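Local coordinates for protein tRNA (adenine(58)-N(1))-methyltransferase TrmI (Thermus thermophilus, PDB 2PWY) that catalyses the S-adenosyl-L-methionine-dependent methylation of adenosine 58 of tRNA at N1 and is required for growth at extreme temperatures, at residues H214-E228 against Q242-W255. Residues are numbered along the deposited sequence; the frame is centred on the assembly and turned at random.
Sequences HPFRLERVLEVGWRE and QVGHTAFLVALRRW. With SO4 (sulfate ion), chain C.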
# COMPACT_ATOMS: atom_id res chain seq x y z
N HIS A 214 -26.48 19.47 1.72
CA HIS A 214 -27.52 18.46 1.94
C HIS A 214 -27.44 17.89 3.35
O HIS A 214 -26.41 18.05 4.01
CB HIS A 214 -27.38 17.35 0.89
CG HIS A 214 -27.52 17.85 -0.52
ND1 HIS A 214 -28.74 18.03 -1.13
CD2 HIS A 214 -26.58 18.23 -1.42
CE1 HIS A 214 -28.55 18.50 -2.35
NE2 HIS A 214 -27.25 18.62 -2.55
N PRO A 215 -28.52 17.23 3.84
CA PRO A 215 -28.45 16.63 5.17
C PRO A 215 -27.63 15.33 5.24
O PRO A 215 -28.17 14.27 5.57
CB PRO A 215 -29.94 16.41 5.53
CG PRO A 215 -30.59 16.20 4.21
CD PRO A 215 -29.86 17.09 3.24
N PHE A 216 -26.33 15.45 4.98
CA PHE A 216 -25.38 14.34 5.02
C PHE A 216 -24.16 14.77 5.81
O PHE A 216 -23.74 15.93 5.73
CB PHE A 216 -24.91 13.99 3.61
CG PHE A 216 -25.87 13.16 2.81
CD1 PHE A 216 -26.16 11.84 3.19
CD2 PHE A 216 -26.44 13.66 1.65
CE1 PHE A 216 -27.05 11.06 2.44
CE2 PHE A 216 -27.33 12.89 0.89
CZ PHE A 216 -27.63 11.59 1.29
N ARG A 217 -23.59 13.83 6.56
CA ARG A 217 -22.32 14.03 7.27
C ARG A 217 -21.27 13.12 6.65
O ARG A 217 -21.51 11.92 6.49
CB ARG A 217 -22.50 13.70 8.76
CG ARG A 217 -21.30 14.00 9.65
CD ARG A 217 -21.72 14.52 11.04
NE ARG A 217 -23.07 14.08 11.38
CZ ARG A 217 -24.11 14.88 11.62
NH1 ARG A 217 -23.99 16.21 11.59
NH2 ARG A 217 -25.29 14.34 11.90
N LEU A 218 -20.12 13.68 6.29
CA LEU A 218 -19.03 12.87 5.75
C LEU A 218 -18.51 11.90 6.81
O LEU A 218 -18.17 12.30 7.93
CB LEU A 218 -17.88 13.76 5.25
CG LEU A 218 -16.69 13.01 4.64
CD1 LEU A 218 -17.08 12.20 3.40
CD2 LEU A 218 -15.54 13.98 4.29
N GLU A 219 -18.42 10.63 6.45
CA GLU A 219 -17.99 9.61 7.40
C GLU A 219 -16.68 8.94 7.01
O GLU A 219 -15.83 8.69 7.87
CB GLU A 219 -19.09 8.55 7.58
CG GLU A 219 -20.40 9.09 8.19
CD GLU A 219 -20.25 9.56 9.64
OE1 GLU A 219 -19.17 9.38 10.25
OE2 GLU A 219 -21.23 10.14 10.18
N ARG A 220 -16.53 8.62 5.73
CA ARG A 220 -15.34 7.90 5.24
C ARG A 220 -14.96 8.33 3.84
O ARG A 220 -15.82 8.59 2.99
CB ARG A 220 -15.57 6.38 5.16
CG ARG A 220 -16.28 5.74 6.33
CD ARG A 220 -15.32 5.37 7.45
NE ARG A 220 -14.56 4.13 7.20
CZ ARG A 220 -15.00 2.90 7.45
NH1 ARG A 220 -16.23 2.69 7.91
NH2 ARG A 220 -14.22 1.86 7.21
N VAL A 221 -13.66 8.40 3.63
CA VAL A 221 -13.09 8.42 2.30
C VAL A 221 -11.99 7.36 2.33
O VAL A 221 -11.06 7.46 3.13
CB VAL A 221 -12.51 9.78 1.91
CG1 VAL A 221 -11.73 9.66 0.57
CG2 VAL A 221 -13.62 10.83 1.80
N LEU A 222 -12.12 6.33 1.51
CA LEU A 222 -11.11 5.28 1.56
C LEU A 222 -10.76 4.67 0.21
O LEU A 222 -11.51 4.82 -0.76
CB LEU A 222 -11.47 4.20 2.58
CG LEU A 222 -12.74 3.38 2.35
CD1 LEU A 222 -12.37 2.20 1.52
CD2 LEU A 222 -13.30 2.90 3.69
N GLU A 223 -9.60 4.02 0.19
CA GLU A 223 -9.15 3.23 -0.95
C GLU A 223 -9.02 1.79 -0.50
O GLU A 223 -8.32 1.48 0.48
CB GLU A 223 -7.75 3.68 -1.40
CG GLU A 223 -7.59 5.12 -1.74
CD GLU A 223 -6.14 5.45 -1.97
OE1 GLU A 223 -5.62 6.38 -1.31
OE2 GLU A 223 -5.50 4.75 -2.79
N VAL A 224 -9.70 0.91 -1.23
CA VAL A 224 -9.61 -0.53 -1.00
C VAL A 224 -8.46 -1.07 -1.83
O VAL A 224 -8.35 -0.78 -3.03
CB VAL A 224 -10.94 -1.24 -1.36
CG1 VAL A 224 -10.83 -2.75 -1.19
CG2 VAL A 224 -12.10 -0.70 -0.51
N GLY A 225 -7.58 -1.84 -1.19
CA GLY A 225 -6.53 -2.56 -1.89
C GLY A 225 -6.62 -4.03 -1.56
O GLY A 225 -6.73 -4.41 -0.38
N TRP A 226 -6.57 -4.86 -2.60
CA TRP A 226 -6.38 -6.30 -2.42
C TRP A 226 -5.05 -6.62 -3.06
O TRP A 226 -4.93 -6.75 -4.30
CB TRP A 226 -7.51 -7.12 -3.05
CG TRP A 226 -8.83 -7.13 -2.30
CD1 TRP A 226 -9.20 -6.35 -1.24
CD2 TRP A 226 -9.97 -7.96 -2.60
NE1 TRP A 226 -10.50 -6.65 -0.85
CE2 TRP A 226 -10.98 -7.63 -1.67
CE3 TRP A 226 -10.22 -8.94 -3.57
CZ2 TRP A 226 -12.24 -8.27 -1.68
CZ3 TRP A 226 -11.47 -9.58 -3.57
CH2 TRP A 226 -12.46 -9.23 -2.64
N ARG A 227 -4.03 -6.70 -2.22
CA ARG A 227 -2.65 -6.90 -2.66
C ARG A 227 -2.43 -8.39 -2.84
O ARG A 227 -2.32 -9.13 -1.86
CB ARG A 227 -1.69 -6.32 -1.62
CG ARG A 227 -0.22 -6.41 -1.97
CD ARG A 227 0.58 -5.64 -0.90
NE ARG A 227 2.04 -5.70 -1.04
CZ ARG A 227 2.73 -5.16 -2.05
NH1 ARG A 227 2.12 -4.53 -3.05
NH2 ARG A 227 4.05 -5.27 -2.06
N GLU A 228 -2.37 -8.81 -4.10
CA GLU A 228 -2.21 -10.22 -4.45
C GLU A 228 -0.76 -10.68 -4.35
O GLU A 228 0.16 -9.94 -4.71
CB GLU A 228 -2.72 -10.47 -5.87
CG GLU A 228 -4.16 -9.98 -6.10
CD GLU A 228 -5.22 -10.94 -5.61
OE1 GLU A 228 -4.90 -12.11 -5.29
OE2 GLU A 228 -6.40 -10.52 -5.54
N GLN A 242 0.37 -5.10 -10.01
CA GLN A 242 -0.92 -5.05 -9.30
C GLN A 242 -1.86 -4.05 -9.96
O GLN A 242 -1.40 -3.09 -10.60
CB GLN A 242 -0.75 -4.59 -7.85
CG GLN A 242 0.25 -5.36 -7.00
CD GLN A 242 -0.34 -6.56 -6.29
OE1 GLN A 242 -1.57 -6.69 -6.12
NE2 GLN A 242 0.54 -7.44 -5.85
N VAL A 243 -3.16 -4.25 -9.78
CA VAL A 243 -4.14 -3.18 -9.98
C VAL A 243 -3.83 -2.18 -8.87
O VAL A 243 -4.00 -2.49 -7.69
CB VAL A 243 -5.60 -3.69 -9.84
CG1 VAL A 243 -6.60 -2.54 -10.04
CG2 VAL A 243 -5.89 -4.81 -10.84
N GLY A 244 -3.33 -1.00 -9.24
CA GLY A 244 -2.91 0.00 -8.26
C GLY A 244 -4.05 0.83 -7.70
O GLY A 244 -4.03 1.27 -6.53
N HIS A 245 -5.06 1.04 -8.53
CA HIS A 245 -6.18 1.90 -8.14
C HIS A 245 -7.35 1.58 -9.04
O HIS A 245 -7.17 1.25 -10.21
CB HIS A 245 -5.78 3.37 -8.32
CG HIS A 245 -6.89 4.33 -8.01
ND1 HIS A 245 -7.32 4.58 -6.72
CD2 HIS A 245 -7.64 5.11 -8.81
CE1 HIS A 245 -8.30 5.46 -6.75
NE2 HIS A 245 -8.51 5.81 -8.00
N THR A 246 -8.55 1.65 -8.46
CA THR A 246 -9.77 1.61 -9.25
C THR A 246 -10.56 2.89 -8.97
O THR A 246 -10.76 3.72 -9.87
CB THR A 246 -10.60 0.34 -8.94
OG1 THR A 246 -10.81 0.23 -7.52
CG2 THR A 246 -9.85 -0.90 -9.43
N ALA A 247 -10.99 3.04 -7.71
CA ALA A 247 -11.72 4.22 -7.28
C ALA A 247 -11.64 4.42 -5.77
O ALA A 247 -11.30 3.50 -5.03
CB ALA A 247 -13.20 4.13 -7.71
N PHE A 248 -11.96 5.64 -5.35
CA PHE A 248 -12.19 5.95 -3.96
C PHE A 248 -13.62 5.64 -3.59
O PHE A 248 -14.51 5.76 -4.44
CB PHE A 248 -11.93 7.44 -3.72
CG PHE A 248 -10.53 7.85 -4.07
CD1 PHE A 248 -9.53 7.72 -3.13
CD2 PHE A 248 -10.22 8.32 -5.34
CE1 PHE A 248 -8.21 8.06 -3.44
CE2 PHE A 248 -8.90 8.69 -5.66
CZ PHE A 248 -7.90 8.55 -4.71
N LEU A 249 -13.84 5.26 -2.34
CA LEU A 249 -15.19 5.11 -1.79
C LEU A 249 -15.45 6.24 -0.81
O LEU A 249 -14.63 6.51 0.08
CB LEU A 249 -15.35 3.75 -1.09
CG LEU A 249 -15.05 2.48 -1.90
CD1 LEU A 249 -15.39 1.25 -1.08
CD2 LEU A 249 -15.82 2.49 -3.19
N VAL A 250 -16.59 6.90 -0.97
CA VAL A 250 -16.99 8.02 -0.12
C VAL A 250 -18.30 7.65 0.59
O VAL A 250 -19.31 7.39 -0.08
CB VAL A 250 -17.19 9.31 -0.94
CG1 VAL A 250 -17.62 10.45 -0.03
CG2 VAL A 250 -15.91 9.69 -1.73
N ALA A 251 -18.27 7.61 1.92
CA ALA A 251 -19.44 7.24 2.72
C ALA A 251 -19.98 8.48 3.42
O ALA A 251 -19.23 9.20 4.10
CB ALA A 251 -19.10 6.16 3.76
N LEU A 252 -21.27 8.72 3.26
CA LEU A 252 -21.97 9.81 3.94
C LEU A 252 -23.04 9.22 4.83
O LEU A 252 -23.68 8.24 4.44
CB LEU A 252 -22.65 10.73 2.91
CG LEU A 252 -21.79 11.26 1.75
CD1 LEU A 252 -22.69 12.02 0.75
CD2 LEU A 252 -20.71 12.15 2.27
N ARG A 253 -23.25 9.80 6.01
CA ARG A 253 -24.36 9.37 6.87
C ARG A 253 -25.47 10.39 6.82
O ARG A 253 -25.22 11.60 6.98
CB ARG A 253 -23.90 9.17 8.31
CG ARG A 253 -24.91 8.45 9.20
CD ARG A 253 -24.54 8.56 10.67
NE ARG A 253 -23.39 7.77 11.10
CZ ARG A 253 -23.45 6.54 11.60
NH1 ARG A 253 -24.60 5.89 11.70
NH2 ARG A 253 -22.33 5.93 11.98
N ARG A 254 -26.70 9.92 6.60
CA ARG A 254 -27.91 10.75 6.56
C ARG A 254 -28.17 11.35 7.94
O ARG A 254 -28.16 10.65 8.94
CB ARG A 254 -29.11 9.89 6.13
CG ARG A 254 -30.48 10.61 6.03
CD ARG A 254 -30.43 11.75 5.02
NE ARG A 254 -31.73 12.38 4.70
CZ ARG A 254 -32.39 13.25 5.47
NH1 ARG A 254 -31.96 13.57 6.68
NH2 ARG A 254 -33.52 13.79 5.02
N TRP A 255 -28.40 12.66 7.96
CA TRP A 255 -28.75 13.37 9.20
C TRP A 255 -29.98 12.78 9.87
O TRP A 255 -30.86 12.25 9.20
CB TRP A 255 -29.04 14.83 8.87
CG TRP A 255 -27.83 15.69 8.71
CD1 TRP A 255 -26.51 15.30 8.66
CD2 TRP A 255 -27.83 17.11 8.54
NE1 TRP A 255 -25.70 16.40 8.48
CE2 TRP A 255 -26.48 17.52 8.40
CE3 TRP A 255 -28.84 18.09 8.48
CZ2 TRP A 255 -26.12 18.86 8.22
CZ3 TRP A 255 -28.47 19.42 8.29
CH2 TRP A 255 -27.13 19.79 8.16
S SO4 C . -19.80 17.42 7.55
O1 SO4 C . -19.11 18.60 7.06
O2 SO4 C . -19.35 16.26 6.79
O3 SO4 C . -19.51 17.20 8.95
O4 SO4 C . -21.24 17.56 7.40
O HOH W 1 -6.60 3.05 -4.61
O HOH W 2 -11.58 1.62 -3.16
O HOH W 3 -6.01 0.46 -4.12
O HOH W 4 -6.02 -3.85 -5.23
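Gln242 grips the backbone of Glu228 with both ends of its amide: OE1 takes the N-H of Glu228 N (3.0 Å) on a lone pair, while NE2 donates a hydrogen bond to Glu228 O at 2.8 Å, nearly in the amide plane. The chain folds back at chi2 (-89°), which brings the amide across to a strand whose backbone lies too far for direct pairing. With an alanine in place of Gln242, the N-H and C=O of Glu228 would probably lose these two bonds and a gap would open between the strands. From Gly244 to Ala247 waters mediate the contact, joining Gly244 O to Val224 O, Ala247 O to Val224 N, and His245 ND1 to Glu223 OE2; that carboxylate also binds Trp229 of the second subunit through OE1 and Arg227 of the third through OE2. Phe248 CE1 lies 3.5 Å from Glu223 CG, the two side chains side by side and pointing the same way. Direct pairing resumes at Leu249, which trades two backbone hydrogen bonds with Leu222; its CD1 meets Val224 CG2 and Leu222 CD1. Ala251 O accepts from both Glu219 N (2.9 Å) and Arg220 N (3.2 Å), a classic beta bulge. Leu252 lays CD1 over one face of the Phe216 ring, a CH-pi contact, and sets CD2 against Leu218 CD1. Arg253 offers NE, in its guanidinium plane, to Glu219 OE2 in a weak salt bridge (3.3 Å), the carboxylate standing 89° to that plane. The Arg254 guanidinium, its NE bonded to Ala185 O, lies flat on Pro215 CG. Trp255 receives Pro215 CA over its six-membered ring, and its CD1 sits over one face of the Arg217 guanidinium, the planes 12° apart. The contact thus passes from an amide-bridged, water-mediated end to a directly bonded ladder in the class I methyltransferase sheet, apolar on the Phe216, Leu218, Val250 and Leu252 face, with Arg220 and Arg253 on the other salt-bridged to the second subunit.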